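Local coordinates for neuraminidase (Influenza A virus, PDB 4K3Y), which forms the six-bladed beta-propeller head of a bat influenza surface protein that resembles sialidases, though its own function is uncertain, at residues E75-K83 and L93-A102; I134-Q145 and Y157-T165. One frame throughout, in Å; residues are numbered along the deposited sequence.

Interaction 1. Residues E75-K83 and L93-A102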
# COMPACT_ATOMS: atom_id res chain seq x y z
N GLU C 75 3.93 -7.72 -20.04
CA GLU C 75 2.87 -8.40 -19.26
C GLU C 75 1.42 -8.07 -19.70
O GLU C 75 0.86 -7.07 -19.25
CB GLU C 75 3.05 -8.02 -17.78
CG GLU C 75 2.35 -8.89 -16.76
CD GLU C 75 2.92 -8.69 -15.37
OE1 GLU C 75 4.09 -9.07 -15.14
OE2 GLU C 75 2.19 -8.17 -14.50
N GLN C 76 0.81 -8.93 -20.53
CA GLN C 76 -0.52 -8.67 -21.12
C GLN C 76 -1.69 -9.51 -20.56
O GLN C 76 -1.62 -10.03 -19.45
CB GLN C 76 -0.49 -8.91 -22.64
CG GLN C 76 0.73 -8.38 -23.37
CD GLN C 76 1.90 -9.33 -23.34
OE1 GLN C 76 1.85 -10.38 -22.70
NE2 GLN C 76 2.97 -8.97 -24.03
N MET C 77 -2.77 -9.57 -21.34
CA MET C 77 -3.83 -10.58 -21.24
C MET C 77 -4.71 -10.66 -19.97
O MET C 77 -5.55 -11.57 -19.85
CB MET C 77 -3.24 -11.97 -21.58
CG MET C 77 -2.74 -12.77 -20.38
SD MET C 77 -1.30 -13.80 -20.74
CE MET C 77 -0.13 -13.11 -19.57
N ASN C 78 -4.55 -9.73 -19.04
CA ASN C 78 -5.30 -9.81 -17.77
C ASN C 78 -6.14 -8.59 -17.46
O ASN C 78 -5.97 -7.53 -18.08
CB ASN C 78 -4.35 -10.10 -16.59
CG ASN C 78 -3.80 -11.51 -16.64
OD1 ASN C 78 -4.56 -12.48 -16.70
ND2 ASN C 78 -2.48 -11.63 -16.62
N VAL C 79 -7.06 -8.73 -16.50
CA VAL C 79 -7.88 -7.61 -16.03
C VAL C 79 -7.33 -7.00 -14.74
O VAL C 79 -6.98 -7.71 -13.80
CB VAL C 79 -9.36 -7.98 -15.82
CG1 VAL C 79 -10.18 -6.72 -15.57
CG2 VAL C 79 -9.91 -8.74 -17.04
N TYR C 80 -7.24 -5.68 -14.72
CA TYR C 80 -6.71 -4.98 -13.56
C TYR C 80 -7.63 -3.84 -13.18
O TYR C 80 -8.52 -3.47 -13.95
CB TYR C 80 -5.31 -4.41 -13.85
CG TYR C 80 -4.27 -5.48 -14.08
CD1 TYR C 80 -4.08 -6.04 -15.34
CD2 TYR C 80 -3.47 -5.92 -13.03
CE1 TYR C 80 -3.11 -7.02 -15.55
CE2 TYR C 80 -2.51 -6.90 -13.23
CZ TYR C 80 -2.33 -7.45 -14.48
OH TYR C 80 -1.37 -8.42 -14.68
N SER C 81 -7.41 -3.28 -12.00
CA SER C 81 -8.06 -2.05 -11.60
C SER C 81 -7.04 -1.23 -10.82
O SER C 81 -6.08 -1.80 -10.30
CB SER C 81 -9.31 -2.31 -10.76
OG SER C 81 -8.98 -2.87 -9.50
N VAL C 82 -7.24 0.09 -10.79
CA VAL C 82 -6.56 0.96 -9.84
C VAL C 82 -7.61 1.90 -9.25
O VAL C 82 -8.72 1.99 -9.75
CB VAL C 82 -5.44 1.82 -10.48
CG1 VAL C 82 -4.33 0.92 -11.02
CG2 VAL C 82 -6.03 2.71 -11.56
N LYS C 83 -7.26 2.57 -8.16
CA LYS C 83 -8.17 3.57 -7.64
C LYS C 83 -8.10 4.70 -8.64
O LYS C 83 -7.00 5.13 -9.02
CB LYS C 83 -7.69 4.04 -6.27
CG LYS C 83 -8.65 4.95 -5.54
CD LYS C 83 -7.87 5.69 -4.47
CE LYS C 83 -8.76 6.32 -3.43
NZ LYS C 83 -7.91 6.95 -2.38
N LEU C 93 -1.44 -1.52 -9.01
CA LEU C 93 -2.29 -2.49 -9.73
C LEU C 93 -2.92 -3.53 -8.81
O LEU C 93 -2.22 -4.20 -8.06
CB LEU C 93 -1.46 -3.24 -10.76
CG LEU C 93 -1.50 -2.75 -12.20
CD1 LEU C 93 -1.61 -1.25 -12.25
CD2 LEU C 93 -0.27 -3.19 -12.96
N LYS C 94 -4.25 -3.66 -8.87
CA LYS C 94 -4.94 -4.82 -8.30
C LYS C 94 -5.29 -5.76 -9.45
O LYS C 94 -5.99 -5.37 -10.39
CB LYS C 94 -6.22 -4.39 -7.56
CG LYS C 94 -7.18 -5.55 -7.16
CD LYS C 94 -8.02 -5.15 -5.92
CE LYS C 94 -9.39 -5.82 -5.85
NZ LYS C 94 -10.48 -4.81 -5.55
N PHE C 95 -4.77 -6.97 -9.40
CA PHE C 95 -5.13 -8.00 -10.38
C PHE C 95 -6.58 -8.46 -10.13
O PHE C 95 -7.01 -8.58 -8.98
CB PHE C 95 -4.15 -9.17 -10.30
CG PHE C 95 -4.60 -10.39 -11.04
CD1 PHE C 95 -4.47 -10.47 -12.43
CD2 PHE C 95 -5.13 -11.46 -10.36
CE1 PHE C 95 -4.88 -11.59 -13.11
CE2 PHE C 95 -5.54 -12.59 -11.04
CZ PHE C 95 -5.42 -12.65 -12.42
N GLU C 96 -7.32 -8.71 -11.20
CA GLU C 96 -8.76 -8.91 -11.05
C GLU C 96 -9.29 -10.23 -11.61
O GLU C 96 -10.11 -10.90 -10.98
CB GLU C 96 -9.50 -7.72 -11.67
CG GLU C 96 -9.34 -6.42 -10.87
CD GLU C 96 -10.29 -6.34 -9.66
OE1 GLU C 96 -10.97 -7.36 -9.36
OE2 GLU C 96 -10.35 -5.25 -9.02
N ALA C 97 -8.81 -10.60 -12.80
CA ALA C 97 -9.32 -11.77 -13.50
C ALA C 97 -8.48 -12.07 -14.72
O ALA C 97 -7.58 -11.31 -15.07
CB ALA C 97 -10.80 -11.57 -13.91
N VAL C 98 -8.77 -13.19 -15.37
CA VAL C 98 -8.19 -13.50 -16.66
C VAL C 98 -9.22 -13.16 -17.72
O VAL C 98 -10.38 -13.55 -17.61
CB VAL C 98 -7.85 -14.98 -16.77
CG1 VAL C 98 -6.86 -15.23 -17.90
CG2 VAL C 98 -7.29 -15.47 -15.45
N GLY C 99 -8.81 -12.40 -18.73
CA GLY C 99 -9.70 -12.06 -19.81
C GLY C 99 -9.22 -10.93 -20.69
O GLY C 99 -8.19 -10.31 -20.38
N TRP C 100 -9.95 -10.67 -21.77
CA TRP C 100 -9.67 -9.54 -22.66
C TRP C 100 -10.80 -8.54 -22.60
O TRP C 100 -10.72 -7.45 -23.16
CB TRP C 100 -9.49 -9.99 -24.11
CG TRP C 100 -9.56 -11.46 -24.35
CD1 TRP C 100 -10.68 -12.25 -24.32
CD2 TRP C 100 -8.46 -12.32 -24.69
NE1 TRP C 100 -10.34 -13.56 -24.61
CE2 TRP C 100 -8.98 -13.62 -24.84
CE3 TRP C 100 -7.08 -12.12 -24.88
CZ2 TRP C 100 -8.18 -14.72 -25.17
CZ3 TRP C 100 -6.29 -13.20 -25.20
CH2 TRP C 100 -6.83 -14.49 -25.34
N SER C 101 -11.88 -8.91 -21.91
CA SER C 101 -13.08 -8.09 -21.91
C SER C 101 -13.77 -8.21 -20.55
O SER C 101 -14.06 -9.32 -20.08
CB SER C 101 -14.00 -8.52 -23.06
OG SER C 101 -15.29 -7.91 -22.96
N ALA C 102 -14.02 -7.08 -19.92
CA ALA C 102 -14.60 -7.10 -18.59
C ALA C 102 -15.62 -6.01 -18.35
O ALA C 102 -15.56 -4.92 -18.91
CB ALA C 102 -13.49 -7.05 -17.51
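Val79 and Ala97, and Ser81 and Lys94, are the hydrogen-bonded pairs of an antiparallel hairpin whose strands 78-83 and 94-98 cross at 150°. Val79 N gives a nearly straight bond to Ala97 O (3.0 Å), and Ser81 and Lys94 exchange bonds in both directions, Lys94 N lying 3.0 Å from Ser81 O. Between these pairs the register slips by one residue: Glu96 N bonds to Val79 O at 2.8 Å, so Glu96 and Ala97 together face Val79 in a classic beta bulge.

One polar side-chain pair reinforces the backbone. Glu96 bends at chi2 (-81°) and brings OE2 to Ser81 OG (2.8 Å), which donates to the anti lone pair of the carboxylate oxygen. Arg54 NE also bonds to Ser81 OG, and Lys94 NZ makes a salt bridge to the same OE2 from along its own strand.

Aromatic packing occupies the face of the sheet that bears Asn78, Tyr80, Phe95 and Val98. Phe95 turns its edge to the Tyr80 face in a T-shaped stack, with centroids 5.9 Å apart and planes at 71°. Its CG, anti to the backbone N, carries the ring along the strand until CE1 lies 3.7 Å from Asn78 CG. Leu93 CG touches Tyr80 CD2 at 3.8 Å. On this face Phe95 and Val98 also pack on Thr24 and Pro23 of a second subunit.

Beyond Gly99 the chain turns back, and Ala102 CB meets Val79 CG1 at 3.9 Å. Val79, Glu96 and Ala97 also touch strand 111-117 of the following sheet. An outer-edge hairpin with a bulge, leading directly into the first strand of the next sheet, is the blade-to-blade passage of the neuraminidase beta-propeller.

Interaction 2. Residues I134-Q145 and Y157-T165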
# COMPACT_ATOMS: atom_id res chain seq x y z
N ILE C 134 -20.88 -18.18 -17.49
CA ILE C 134 -21.91 -18.07 -18.52
C ILE C 134 -21.41 -18.49 -19.89
O ILE C 134 -20.28 -18.16 -20.27
CB ILE C 134 -22.46 -16.64 -18.60
CG1 ILE C 134 -23.00 -16.21 -17.24
CG2 ILE C 134 -23.54 -16.55 -19.67
CD1 ILE C 134 -23.58 -14.79 -17.23
N HIS C 135 -22.25 -19.22 -20.64
CA HIS C 135 -21.82 -19.79 -21.93
C HIS C 135 -22.67 -19.38 -23.13
O HIS C 135 -23.88 -19.15 -23.00
CB HIS C 135 -21.73 -21.31 -21.82
CG HIS C 135 -20.81 -21.76 -20.75
ND1 HIS C 135 -21.19 -21.88 -19.43
CD2 HIS C 135 -19.49 -22.09 -20.78
CE1 HIS C 135 -20.17 -22.29 -18.70
NE2 HIS C 135 -19.12 -22.42 -19.50
N PRO C 136 -22.03 -19.29 -24.30
CA PRO C 136 -22.74 -18.90 -25.52
C PRO C 136 -23.71 -19.97 -26.00
O PRO C 136 -23.34 -21.14 -26.11
CB PRO C 136 -21.62 -18.67 -26.54
CG PRO C 136 -20.45 -19.47 -26.02
CD PRO C 136 -20.57 -19.45 -24.52
N THR C 137 -24.94 -19.56 -26.27
CA THR C 137 -25.88 -20.39 -27.01
C THR C 137 -25.59 -20.21 -28.50
O THR C 137 -25.26 -21.18 -29.21
CB THR C 137 -27.35 -19.98 -26.70
OG1 THR C 137 -27.90 -19.21 -27.78
CG2 THR C 137 -27.41 -19.15 -25.43
N ASN C 138 -25.67 -18.96 -28.95
CA ASN C 138 -25.67 -18.61 -30.36
C ASN C 138 -24.31 -18.35 -31.04
O ASN C 138 -24.18 -17.42 -31.85
CB ASN C 138 -26.61 -17.41 -30.61
CG ASN C 138 -28.09 -17.80 -30.53
OD1 ASN C 138 -28.94 -16.97 -30.20
ND2 ASN C 138 -28.41 -19.06 -30.84
N GLY C 139 -23.31 -19.18 -30.74
CA GLY C 139 -22.08 -19.19 -31.52
C GLY C 139 -20.85 -18.51 -30.93
O GLY C 139 -19.71 -18.94 -31.18
N GLY C 140 -21.06 -17.44 -30.17
CA GLY C 140 -19.96 -16.73 -29.53
C GLY C 140 -19.19 -15.87 -30.52
O GLY C 140 -19.48 -15.88 -31.72
N PRO C 141 -18.20 -15.11 -30.01
CA PRO C 141 -17.82 -15.16 -28.60
C PRO C 141 -18.71 -14.23 -27.77
O PRO C 141 -19.24 -13.24 -28.30
CB PRO C 141 -16.38 -14.64 -28.64
CG PRO C 141 -16.44 -13.58 -29.72
CD PRO C 141 -17.46 -14.06 -30.74
N LEU C 142 -18.90 -14.57 -26.50
CA LEU C 142 -19.64 -13.71 -25.57
C LEU C 142 -18.96 -12.35 -25.42
O LEU C 142 -17.72 -12.25 -25.52
CB LEU C 142 -19.79 -14.40 -24.21
CG LEU C 142 -21.14 -15.03 -23.86
CD1 LEU C 142 -21.94 -15.45 -25.10
CD2 LEU C 142 -20.95 -16.23 -22.94
N ARG C 143 -19.76 -11.32 -25.17
CA ARG C 143 -19.24 -9.96 -25.02
C ARG C 143 -19.88 -9.22 -23.85
O ARG C 143 -21.10 -9.02 -23.82
CB ARG C 143 -19.54 -9.15 -26.28
CG ARG C 143 -18.72 -9.49 -27.51
CD ARG C 143 -19.54 -9.20 -28.77
NE ARG C 143 -20.08 -10.44 -29.30
CZ ARG C 143 -21.23 -10.56 -29.94
NH1 ARG C 143 -22.00 -9.50 -30.15
NH2 ARG C 143 -21.61 -11.75 -30.38
N THR C 144 -19.05 -8.78 -22.90
CA THR C 144 -19.55 -7.90 -21.82
C THR C 144 -19.81 -6.48 -22.32
O THR C 144 -19.49 -6.14 -23.46
CB THR C 144 -18.56 -7.81 -20.66
OG1 THR C 144 -17.50 -6.90 -20.98
CG2 THR C 144 -17.99 -9.20 -20.35
N GLN C 145 -20.38 -5.63 -21.46
CA GLN C 145 -20.75 -4.29 -21.90
C GLN C 145 -19.57 -3.33 -21.86
O GLN C 145 -19.71 -2.16 -22.26
CB GLN C 145 -21.91 -3.76 -21.06
CG GLN C 145 -21.78 -4.08 -19.59
CD GLN C 145 -22.98 -3.61 -18.79
OE1 GLN C 145 -23.35 -4.21 -17.78
NE2 GLN C 145 -23.59 -2.51 -19.23
N TYR C 157 -27.10 -5.79 -12.09
CA TYR C 157 -27.57 -6.08 -13.45
C TYR C 157 -26.50 -5.81 -14.52
O TYR C 157 -25.69 -4.88 -14.41
CB TYR C 157 -28.87 -5.31 -13.74
CG TYR C 157 -29.92 -5.46 -12.66
CD1 TYR C 157 -29.97 -4.60 -11.56
CD2 TYR C 157 -30.88 -6.47 -12.73
CE1 TYR C 157 -30.93 -4.73 -10.57
CE2 TYR C 157 -31.85 -6.61 -11.75
CZ TYR C 157 -31.88 -5.74 -10.68
OH TYR C 157 -32.84 -5.89 -9.71
N THR C 158 -26.46 -6.66 -15.54
CA THR C 158 -25.51 -6.50 -16.63
C THR C 158 -26.11 -7.07 -17.91
O THR C 158 -27.06 -7.86 -17.85
CB THR C 158 -24.15 -7.17 -16.34
OG1 THR C 158 -23.22 -6.88 -17.39
CG2 THR C 158 -24.31 -8.68 -16.19
N ILE C 159 -25.58 -6.65 -19.06
CA ILE C 159 -26.06 -7.13 -20.35
C ILE C 159 -24.93 -7.84 -21.10
O ILE C 159 -23.81 -7.34 -21.13
CB ILE C 159 -26.66 -5.99 -21.17
CG1 ILE C 159 -27.80 -5.33 -20.39
CG2 ILE C 159 -27.17 -6.51 -22.52
CD1 ILE C 159 -28.15 -3.91 -20.81
N ILE C 160 -25.22 -9.00 -21.68
CA ILE C 160 -24.21 -9.77 -22.41
C ILE C 160 -24.65 -10.08 -23.83
O ILE C 160 -25.80 -10.42 -24.09
CB ILE C 160 -23.87 -11.08 -21.67
CG1 ILE C 160 -23.30 -10.75 -20.29
CG2 ILE C 160 -22.87 -11.93 -22.48
CD1 ILE C 160 -22.84 -11.96 -19.53
N ALA C 161 -23.70 -9.95 -24.77
CA ALA C 161 -23.99 -10.13 -26.18
C ALA C 161 -23.47 -11.47 -26.71
O ALA C 161 -22.37 -11.91 -26.35
CB ALA C 161 -23.39 -8.99 -26.98
N ASP C 162 -24.27 -12.10 -27.57
CA ASP C 162 -23.87 -13.30 -28.29
C ASP C 162 -24.11 -13.07 -29.79
O ASP C 162 -24.52 -11.97 -30.20
CB ASP C 162 -24.68 -14.51 -27.81
CG ASP C 162 -23.95 -15.83 -28.01
OD1 ASP C 162 -23.02 -15.89 -28.84
OD2 ASP C 162 -24.33 -16.81 -27.33
N GLY C 163 -23.83 -14.09 -30.60
CA GLY C 163 -23.94 -13.97 -32.04
C GLY C 163 -22.57 -13.90 -32.70
O GLY C 163 -21.59 -13.50 -32.08
N THR C 164 -22.50 -14.30 -33.96
CA THR C 164 -21.23 -14.31 -34.68
C THR C 164 -21.07 -13.10 -35.61
O THR C 164 -19.96 -12.79 -36.04
CB THR C 164 -21.05 -15.60 -35.49
OG1 THR C 164 -22.24 -15.87 -36.25
CG2 THR C 164 -20.77 -16.77 -34.56
N THR C 165 -22.18 -12.42 -35.89
CA THR C 165 -22.21 -11.24 -36.74
C THR C 165 -23.04 -10.14 -36.04
O THR C 165 -23.86 -10.45 -35.19
CB THR C 165 -22.77 -11.61 -38.15
OG1 THR C 165 -23.12 -10.43 -38.87
CG2 THR C 165 -23.99 -12.48 -38.03
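The connection between two propeller blades, which leaves strand 129-134 and includes residues 135-145, folds along strand 155-162 and is held at its tip by the carboxylate of Asp162. Asp162 OD1 takes the Gly140 N-H on its syn lone pair (2.8 Å) and the N-H of Gly163 on the anti side, so two bonds grip one oxygen. OD2 receives Asn138 N at 3.0 Å from above the carboxylate plane, 58° out of it. With chi1 at -154° the Asp162 carboxylate swings away from its own N and in among the loop amides, and Leu142 CD1 packs against it.

After the cis peptide before Pro141 the loop runs antiparallel to the strand, but only one bridge forms. Arg143 N bonds to Ala161 O and Ala161 N to Arg143 O, each at 2.9 Å. The Arg143 chain bends at chi3, laying one guanidinium face over Ala161 CB; NE holds Pro141 O (3.1 Å), and NH1 forms a salt bridge with Glu195.

Farther along, Thr158 OG1 donates to Gln145 OE1 (2.7 Å), while Gln145 NE2 bonds to Pro197 O, fixing both ends of the amide. On the apolar side Ile134 CD1 and Ile160 CD1 meet tip to tip at 3.7 Å, and Ile160 CG2 lies 3.8 Å from Leu142 CG. This places the contact at the junction of two blades of the neuraminidase propeller, the connection from the outermost strand of one sheet lying against the second strand of the next.

In the fold
From the N terminus, interaction 1 comes first: residues 84-92 form the loop it closes, joining the last two strands of the sheet 40-48 to 94-98. The chain then enters strand 101-106, builds the next four-stranded sheet out to strand 129-134, and leaves it through residues 135-145; strand 155-162 of the following sheet then returns alongside them, so that interaction 2 closes residues 146-156, which include strand 150-152. The contacts are therefore in series, neither nested nor crossing, and span three consecutive blades. Their centres are about 20 Å apart, yet Ser101 OG and Thr144 OG1, 3.1 Å apart, probably share a hydrogen bond, linking the two successive blade passages.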